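Local coordinates for bartonella effector protein (Bep) substrate of VirB T4SS (Bartonella sp. AR 15-3, PDB 4M16), which probably transfers AMP from ATP to tyrosine or threonine hydroxyls of target proteins, through the Fic domain that makes up this N-terminal piece, at residues Y106-G110 and D111-E115. Sequence-based numbering, arbitrary orientation.
Sequences YFAHG and DKIQE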
loop_
_atom_site.group_PDB
_atom_site.type_symbol
_atom_site.label_atom_id
_atom_site.label_comp_id
_atom_site.label_asym_id
_atom_site.label_seq_id
_atom_site.Cartn_x
_atom_site.Cartn_y
_atom_site.Cartn_z
ATOM N N TYR A 106 3.138 -12.804 9.034
ATOM C CA TYR A 106 2.549 -11.536 9.510
ATOM C C TYR A 106 3.232 -10.314 8.906
ATOM O O TYR A 106 4.413 -10.325 8.590
ATOM C CB TYR A 106 2.594 -11.445 11.042
ATOM C CG TYR A 106 1.707 -12.460 11.706
ATOM C CD1 TYR A 106 2.089 -13.770 11.812
ATOM C CD2 TYR A 106 0.461 -12.091 12.220
ATOM C CE1 TYR A 106 1.268 -14.710 12.415
ATOM C CE2 TYR A 106 -0.384 -13.029 12.805
ATOM C CZ TYR A 106 0.048 -14.331 12.896
ATOM O OH TYR A 106 -0.740 -15.273 13.496
ATOM N N PHE A 107 2.421 -9.298 8.685
ATOM C CA PHE A 107 2.890 -7.932 8.489
ATOM C C PHE A 107 3.434 -7.414 9.829
ATOM O O PHE A 107 3.390 -8.090 10.858
ATOM C CB PHE A 107 1.726 -7.057 7.986
ATOM C CG PHE A 107 1.225 -7.485 6.657
ATOM C CD1 PHE A 107 2.002 -7.298 5.508
ATOM C CD2 PHE A 107 0.005 -8.175 6.544
ATOM C CE1 PHE A 107 1.523 -7.738 4.266
ATOM C CE2 PHE A 107 -0.434 -8.611 5.329
ATOM C CZ PHE A 107 0.319 -8.386 4.193
ATOM N N ALA A 108 3.961 -6.221 9.809
ATOM C CA ALA A 108 4.476 -5.609 11.019
ATOM C C ALA A 108 3.419 -5.570 12.118
ATOM O O ALA A 108 2.235 -5.284 11.884
ATOM C CB ALA A 108 4.932 -4.212 10.723
ATOM N N HIS A 109 3.877 -5.814 13.321
ATOM C CA HIS A 109 3.039 -5.649 14.499
ATOM C C HIS A 109 2.776 -4.160 14.721
ATOM O O HIS A 109 3.621 -3.310 14.452
ATOM C CB HIS A 109 3.731 -6.323 15.727
ATOM C CG HIS A 109 2.809 -6.478 16.916
ATOM N ND1 HIS A 109 2.471 -5.416 17.728
ATOM C CD2 HIS A 109 2.111 -7.534 17.384
ATOM C CE1 HIS A 109 1.640 -5.820 18.674
ATOM N NE2 HIS A 109 1.424 -7.114 18.507
ATOM N N GLY A 110 1.583 -3.839 15.176
ATOM C CA GLY A 110 1.212 -2.447 15.432
ATOM C C GLY A 110 2.225 -1.721 16.272
ATOM O O GLY A 110 2.458 -0.566 16.069
ATOM N N ASP A 111 2.796 -2.401 17.263
ATOM C CA ASP A 111 3.826 -1.851 18.151
ATOM C C ASP A 111 5.080 -1.304 17.457
ATOM O O ASP A 111 5.877 -0.626 18.092
ATOM C CB ASP A 111 4.275 -2.932 19.159
ATOM C CG ASP A 111 3.214 -3.241 20.178
ATOM O OD1 ASP A 111 2.133 -2.565 20.164
ATOM O OD2 ASP A 111 3.463 -4.145 21.015
ATOM N N LYS A 112 5.283 -1.669 16.202
ATOM C CA LYS A 112 6.481 -1.312 15.422
ATOM C C LYS A 112 6.119 -0.390 14.263
ATOM O O LYS A 112 7.023 0.133 13.602
ATOM C CB LYS A 112 7.105 -2.568 14.806
ATOM C CG LYS A 112 7.701 -3.564 15.824
ATOM C CD LYS A 112 8.658 -2.856 16.742
ATOM C CE LYS A 112 9.728 -3.755 17.328
ATOM N NZ LYS A 112 10.663 -2.940 18.157
ATOM N N ILE A 113 4.834 -0.160 14.006
ATOM C CA ILE A 113 4.475 0.588 12.777
ATOM C C ILE A 113 5.070 2.010 12.803
ATOM O O ILE A 113 5.638 2.450 11.814
ATOM C CB ILE A 113 2.953 0.602 12.526
ATOM C CG1 ILE A 113 2.499 -0.815 12.118
ATOM C CG2 ILE A 113 2.563 1.591 11.427
ATOM C CD1 ILE A 113 0.997 -0.970 11.989
ATOM N N GLN A 114 4.982 2.723 13.943
ATOM C CA GLN A 114 5.490 4.089 13.974
ATOM C C GLN A 114 6.990 4.133 13.716
ATOM O O GLN A 114 7.493 4.952 12.918
ATOM C CB GLN A 114 5.178 4.790 15.322
ATOM C CG GLN A 114 3.701 5.135 15.497
ATOM C CD GLN A 114 3.164 6.153 14.493
ATOM O OE1 GLN A 114 3.858 7.092 14.077
ATOM N NE2 GLN A 114 1.937 5.952 14.085
ATOM N N GLU A 115 7.716 3.261 14.397
ATOM C CA GLU A 115 9.149 3.166 14.202
ATOM C C GLU A 115 9.522 2.811 12.732
ATOM O O GLU A 115 10.493 3.355 12.152
ATOM C CB GLU A 115 9.653 2.094 15.168
ATOM C CG GLU A 115 11.035 1.593 14.887
ATOM C CD GLU A 115 11.639 0.846 16.078
ATOM O OE1 GLU A 115 10.961 -0.052 16.650
ATOM O OE2 GLU A 115 12.809 1.172 16.409
HETATM O O HOH W 1 3.903 1.644 16.359
#
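The imidazole of His109 meets the backbone N-H of Asp111 at its edge, the donor lying close to the ring plane, and so serves as the N-cap of helix 110-126 in the Fic domain. Asp111 N lies 3.1 Å from His109 ND1, and the bond is nearly straight (164°). With CG anti to the backbone N (chi1 -167°), the ring reaches forward to the first turn, where it runs alongside the Asp111 side chain. Ring and carboxylate are turned 58° apart, and Asp111 CG approaches His109 CE1 to 3.4 Å; because ND1 accepts, the ring is probably neutral, with its proton on NE2, despite the carboxylate alongside.

The first turn opens with two i to i+3 bonds, Lys112 N to His109 O and Ile113 N to Gly110 O (3.2 Å). A water donates to Gly110 O and accepts from Gln114 N, standing in for the direct i to i+4 bond of an alpha-helix. On the inner side, Ile113 sets CD1 against Gly110 CA and CG1 near Ala108 CB, at 4.4 Å, and also touches Arg81, which hydrogen-bonds Ala108 O. Farther along the outer side, Lys112, bent at chi2, forms a salt bridge in which NZ lies 3.3 Å from Glu115 OE1, nearly along the C-O axis.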